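PDB 4HCW: thiaminase-I from Naegleria gruberi, which belongs to the thiaminase I family, whose members have a two-lobed alpha/beta fold resembling that of periplasmic binding proteins. Local coordinates for residues 85-88 with 89-93; 323-326 with 327-331. All coordinates share one frame; numbering follows the deposited sequence.

Interaction 1: residues 85-88 with 89-93; sequences LDES and LVRGV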
ATOM      1  N   LEU A  85      -0.414  -4.061  21.500  1.00 98.71           N
ATOM      2  CA  LEU A  85       1.009  -3.926  21.790  1.00 98.71           C
ATOM      3  C   LEU A  85       1.336  -2.608  22.484  1.00 98.71           C
ATOM      4  O   LEU A  85       0.630  -1.613  22.313  1.00 98.71           O
ATOM      5  CB  LEU A  85       1.820  -4.050  20.499  1.00 95.72           C
ATOM      6  CG  LEU A  85       1.503  -5.269  19.630  1.00 95.72           C
ATOM      7  CD1 LEU A  85       2.318  -5.245  18.349  1.00 95.72           C
ATOM      8  CD2 LEU A  85       1.745  -6.558  20.400  1.00 95.72           C
ATOM      9  N   ASP A  86       2.410  -2.610  23.267  1.00111.39           N
ATOM     10  CA  ASP A  86       2.871  -1.402  23.943  1.00111.39           C
ATOM     11  C   ASP A  86       3.468  -0.412  22.951  1.00111.39           C
ATOM     12  O   ASP A  86       4.054  -0.807  21.942  1.00111.39           O
ATOM     13  CB  ASP A  86       3.905  -1.744  25.020  1.00138.46           C
ATOM     14  CG  ASP A  86       3.269  -2.232  26.306  1.00138.46           C
ATOM     15  OD1 ASP A  86       2.173  -1.742  26.653  1.00138.46           O
ATOM     16  OD2 ASP A  86       3.865  -3.104  26.973  1.00138.46           O
ATOM     17  N   GLU A  87       3.313   0.875  23.245  1.00102.83           N
ATOM     18  CA  GLU A  87       3.873   1.931  22.412  1.00102.83           C
ATOM     19  C   GLU A  87       5.397   1.848  22.384  1.00102.83           C
ATOM     20  O   GLU A  87       6.022   2.050  21.343  1.00102.83           O
ATOM     21  CB  GLU A  87       3.430   3.303  22.926  1.00152.53           C
ATOM     22  CG  GLU A  87       4.096   4.487  22.237  1.00152.53           C
ATOM     23  CD  GLU A  87       3.675   4.642  20.788  1.00152.53           C
ATOM     24  OE1 GLU A  87       2.744   5.428  20.521  1.00152.53           O
ATOM     25  OE2 GLU A  87       4.280   3.983  19.916  1.00152.53           O
ATOM     26  N   SER A  88       5.985   1.540  23.536  1.00132.59           N
ATOM     27  CA  SER A  88       7.435   1.461  23.667  1.00132.59           C
ATOM     28  C   SER A  88       8.015   0.264  22.919  1.00132.59           C
ATOM     29  O   SER A  88       9.133   0.323  22.409  1.00132.59           O
ATOM     30  CB  SER A  88       7.831   1.397  25.143  1.00167.41           C
ATOM     31  OG  SER A  88       7.227   0.288  25.786  1.00167.41           O
ATOM     32  N   LEU A  89       7.249  -0.822  22.858  1.00111.66           N
ATOM     33  CA  LEU A  89       7.693  -2.039  22.189  1.00111.66           C
ATOM     34  C   LEU A  89       7.854  -1.818  20.687  1.00111.66           C
ATOM     35  O   LEU A  89       8.779  -2.341  20.067  1.00111.66           O
ATOM     36  CB  LEU A  89       6.713  -3.185  22.452  1.00 96.52           C
ATOM     37  CG  LEU A  89       7.108  -4.566  21.921  1.00 96.52           C
ATOM     38  CD1 LEU A  89       8.403  -5.038  22.564  1.00 96.52           C
ATOM     39  CD2 LEU A  89       5.992  -5.574  22.153  1.00 96.52           C
ATOM     40  N   VAL A  90       6.946  -1.037  20.110  1.00 98.99           N
ATOM     41  CA  VAL A  90       6.973  -0.745  18.682  1.00 98.99           C
ATOM     42  C   VAL A  90       8.054   0.279  18.343  1.00 98.99           C
ATOM     43  O   VAL A  90       8.794   0.118  17.371  1.00 98.99           O
ATOM     44  CB  VAL A  90       5.606  -0.227  18.189  1.00103.38           C
ATOM     45  CG1 VAL A  90       5.666   0.119  16.710  1.00103.38           C
ATOM     46  CG2 VAL A  90       4.521  -1.259  18.457  1.00103.38           C
ATOM     47  N   ARG A  91       8.142   1.329  19.156  1.00 92.45           N
ATOM     48  CA  ARG A  91       9.120   2.391  18.945  1.00 92.45           C
ATOM     49  C   ARG A  91      10.555   1.887  19.086  1.00 92.45           C
ATOM     50  O   ARG A  91      11.476   2.436  18.481  1.00 92.45           O
ATOM     51  CB  ARG A  91       8.875   3.546  19.920  1.00143.51           C
ATOM     52  CG  ARG A  91       7.608   4.339  19.644  1.00143.51           C
ATOM     53  CD  ARG A  91       7.724   5.141  18.357  1.00143.51           C
ATOM     54  NE  ARG A  91       6.524   5.929  18.093  1.00143.51           N
ATOM     55  CZ  ARG A  91       6.404   6.797  17.093  1.00143.51           C
ATOM     56  NH1 ARG A  91       5.274   7.471  16.929  1.00143.51           N
ATOM     57  NH2 ARG A  91       7.415   6.992  16.257  1.00143.51           N
ATOM     58  N   GLY A  92      10.737   0.839  19.884  1.00112.59           N
ATOM     59  CA  GLY A  92      12.052   0.263  20.097  1.00112.59           C
ATOM     60  C   GLY A  92      12.481  -0.656  18.969  1.00112.59           C
ATOM     61  O   GLY A  92      13.607  -1.153  18.956  1.00112.59           O
ATOM     62  N   VAL A  93      11.579  -0.878  18.019  1.00102.02           N
ATOM     63  CA  VAL A  93      11.852  -1.751  16.883  1.00102.02           C
ATOM     64  C   VAL A  93      11.837  -0.979  15.568  1.00102.02           C
ATOM     65  O   VAL A  93      12.786  -1.041  14.787  1.00102.02           O
ATOM     66  CB  VAL A  93      10.827  -2.898  16.798  1.00 86.13           C
ATOM     67  CG1 VAL A  93      10.963  -3.642  15.480  1.00 86.13           C
ATOM     68  CG2 VAL A  93      10.991  -3.845  17.976  1.00 86.13           C
TER
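Leu85, just before the helix, meets Val90 of its first turn on the buried side, where Leu85 CB lies 4.4 Å from Val90 CG2. Both side chains are buried: each also packs on Phe114 of strand 110-125, and Val90 reaches Val111 of the same strand. Val90 CG2 comes within 3.5 Å of Asp86 O as well. That carbonyl receives weak bonds from Leu89 N (3.3 Å) and Val90 N (3.4 Å), and the turn becomes regular only one residue later, with Arg91 N bound to Glu87 O at 3.1 Å and Gly92 N to Ser88 O at 3.0 Å.

The outer side is looser. Glu87 and Arg91 run side by side and point the same way. Glu87 CG is anti to the backbone N (chi1 173°) and its chain then bends at chi2, putting OE2 beside Arg91 CG and NE, at the guanidinium edge and near its plane. The resulting salt bridge, OE2 to NE, is weak at 3.5 Å, with the carboxylate and guanidinium planes turned 45° apart. OE2 also lies against Arg91 CG, at 3.4 Å. Arg91 NH2 has further weak partners in Gly95 O and Asp96. Asp86 occupies the N-cap position without a capping bond from its side chain. The whole is an amphipathic helix start, apolar toward the sheet, with an i to i+4 Glu-Arg pair along its exposed flank.

Interaction 2: residues 323-326 with 327-331; sequences SQQF and DAKES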
ATOM      1  N   SER A 323      10.500  10.803   0.535  1.00 83.08           N
ATOM      2  CA  SER A 323      10.831  11.174   1.906  1.00 83.08           C
ATOM      3  C   SER A 323      10.446  12.626   2.164  1.00 83.08           C
ATOM      4  O   SER A 323       9.885  12.957   3.210  1.00 83.08           O
ATOM      5  CB  SER A 323      12.322  10.967   2.173  1.00 75.17           C
ATOM      6  OG  SER A 323      12.648  11.288   3.514  1.00 75.17           O
ATOM      7  N   GLN A 324      10.750  13.487   1.199  1.00107.98           N
ATOM      8  CA  GLN A 324      10.380  14.893   1.276  1.00107.98           C
ATOM      9  C   GLN A 324       8.864  15.033   1.205  1.00107.98           C
ATOM     10  O   GLN A 324       8.275  15.895   1.859  1.00107.98           O
ATOM     11  CB  GLN A 324      11.045  15.679   0.142  1.00130.31           C
ATOM     12  CG  GLN A 324      10.693  17.161   0.095  1.00130.31           C
ATOM     13  CD  GLN A 324       9.478  17.452  -0.768  1.00130.31           C
ATOM     14  OE1 GLN A 324       9.025  16.598  -1.531  1.00130.31           O
ATOM     15  NE2 GLN A 324       8.943  18.662  -0.648  1.00130.31           N
ATOM     16  N   GLN A 325       8.241  14.169   0.410  1.00 94.12           N
ATOM     17  CA  GLN A 325       6.800  14.204   0.204  1.00 94.12           C
ATOM     18  C   GLN A 325       6.048  13.830   1.477  1.00 94.12           C
ATOM     19  O   GLN A 325       5.099  14.508   1.871  1.00 94.12           O
ATOM     20  CB  GLN A 325       6.410  13.251  -0.926  1.00106.48           C
ATOM     21  CG  GLN A 325       5.205  13.697  -1.729  1.00106.48           C
ATOM     22  CD  GLN A 325       5.556  14.734  -2.777  1.00106.48           C
ATOM     23  OE1 GLN A 325       4.677  15.402  -3.324  1.00106.48           O
ATOM     24  NE2 GLN A 325       6.844  14.868  -3.070  1.00106.48           N
ATOM     25  N   PHE A 326       6.481  12.748   2.118  1.00 81.50           N
ATOM     26  CA  PHE A 326       5.828  12.256   3.327  1.00 81.50           C
ATOM     27  C   PHE A 326       5.986  13.216   4.503  1.00 81.50           C
ATOM     28  O   PHE A 326       5.150  13.244   5.404  1.00 81.50           O
ATOM     29  CB  PHE A 326       6.364  10.871   3.702  1.00 78.57           C
ATOM     30  CG  PHE A 326       5.908   9.772   2.783  1.00 78.57           C
ATOM     31  CD1 PHE A 326       4.654   9.815   2.200  1.00 78.57           C
ATOM     32  CD2 PHE A 326       6.735   8.697   2.502  1.00 78.57           C
ATOM     33  CE1 PHE A 326       4.231   8.806   1.354  1.00 78.57           C
ATOM     34  CE2 PHE A 326       6.318   7.685   1.655  1.00 78.57           C
ATOM     35  CZ  PHE A 326       5.064   7.740   1.081  1.00 78.57           C
ATOM     36  N   ASP A 327       7.060  13.999   4.487  1.00110.96           N
ATOM     37  CA  ASP A 327       7.330  14.947   5.564  1.00110.96           C
ATOM     38  C   ASP A 327       6.561  16.251   5.382  1.00110.96           C
ATOM     39  O   ASP A 327       6.077  16.836   6.352  1.00110.96           O
ATOM     40  CB  ASP A 327       8.830  15.233   5.666  1.00120.36           C
ATOM     41  CG  ASP A 327       9.613  14.052   6.203  1.00120.36           C
ATOM     42  OD1 ASP A 327       9.069  13.314   7.051  1.00120.36           O
ATOM     43  OD2 ASP A 327      10.772  13.862   5.779  1.00120.36           O
ATOM     44  N   ALA A 328       6.452  16.702   4.137  1.00 90.83           N
ATOM     45  CA  ALA A 328       5.768  17.952   3.830  1.00 90.83           C
ATOM     46  C   ALA A 328       4.262  17.833   4.037  1.00 90.83           C
ATOM     47  O   ALA A 328       3.615  18.764   4.517  1.00 90.83           O
ATOM     48  CB  ALA A 328       6.073  18.387   2.403  1.00 68.45           C
ATOM     49  N   LYS A 329       3.711  16.679   3.674  1.00 85.07           N
ATOM     50  CA  LYS A 329       2.274  16.456   3.760  1.00 85.07           C
ATOM     51  C   LYS A 329       1.938  15.468   4.871  1.00 85.07           C
ATOM     52  O   LYS A 329       0.972  14.714   4.767  1.00 85.07           O
ATOM     53  CB  LYS A 329       1.745  15.937   2.423  1.00 62.69           C
ATOM     54  CG  LYS A 329       2.231  16.739   1.227  1.00 62.69           C
ATOM     55  CD  LYS A 329       1.730  16.159  -0.086  1.00 62.69           C
ATOM     56  CE  LYS A 329       2.260  16.953  -1.270  1.00 62.69           C
ATOM     57  NZ  LYS A 329       1.756  16.434  -2.572  1.00 62.69           N
ATOM     58  N   GLU A 330       2.733  15.488   5.935  1.00103.74           N
ATOM     59  CA  GLU A 330       2.588  14.539   7.037  1.00103.74           C
ATOM     60  C   GLU A 330       1.223  14.624   7.721  1.00103.74           C
ATOM     61  O   GLU A 330       0.740  13.643   8.288  1.00103.74           O
ATOM     62  CB  GLU A 330       3.711  14.738   8.061  1.00 86.17           C
ATOM     63  CG  GLU A 330       3.766  13.679   9.152  1.00 86.17           C
ATOM     64  CD  GLU A 330       4.922  13.885  10.111  1.00 86.17           C
ATOM     65  OE1 GLU A 330       5.771  14.763   9.845  1.00 86.17           O
ATOM     66  OE2 GLU A 330       4.985  13.169  11.133  1.00 86.17           O
ATOM     67  N   SER A 331       0.599  15.796   7.660  1.00113.40           N
ATOM     68  CA  SER A 331      -0.687  16.007   8.314  1.00113.40           C
ATOM     69  C   SER A 331      -1.864  15.833   7.357  1.00113.40           C
ATOM     70  O   SER A 331      -3.001  15.645   7.789  1.00113.40           O
ATOM     71  CB  SER A 331      -0.739  17.397   8.952  1.00102.40           C
ATOM     72  OG  SER A 331      -0.584  18.410   7.973  1.00102.40           O
TER
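Gln325 OE1 has two donors, Lys329 NZ at 3.2 Å and, weakly, Leu251 N of a neighbouring loop. The ammonium approaches close to the amide plane, tilted 19° from it, at a C=O...N angle of 136°. Lys329, extended beyond CG, runs beside Gln325, whose chain bends at chi2 (81°), and NZ meets OE1. Lys329 NZ also binds Leu251 O, so the glutamine amide and the lysine together engage both backbone polar groups of that one residue.

Beneath this pair the helix gives its last regular bonds. Ala328 N reaches Gln324 O at 3.0 Å and Lys329 N reaches Gln325 O at 3.1 Å; Lys329 then departs from helical backbone angles. Phe326 O consequently faces Glu330 CA, 3.3 Å away, instead of taking the next helical bond. The buried Phe326 side chain packs on Leu118 and Phe122 of strand 110-125 and on Ile309 of helix 306-313, while Asp327 and Glu330 carry acidic groups toward His98 and Ser99: Glu330 OE2 accepts from Ser99 N, and Asp327 OD1 has a weak bond with His98 NE2. An ammonium with two hydrogen-bond acceptors, Gln325 OE1 and Leu251 O, is consistent with polar bonds holding the helix end to the loop around Leu251.

Interaction 1 precedes interaction 2 along the chain, and the two never touch: their centres are about 23 Å apart and their nearest atoms about 8 Å. One forms at the N-terminal start of helix 87-94, the other where helix 317-328 ends. Strand 110-125 is what they share, since side chains from both interactions pack on it. This long member of the mixed sheet thus receives one helix close to its beginning and another further along. His98 and Ser99, soon after the first helix, bring the chain back to the acidic residues of interaction 2, tying early and late parts of the sequence together.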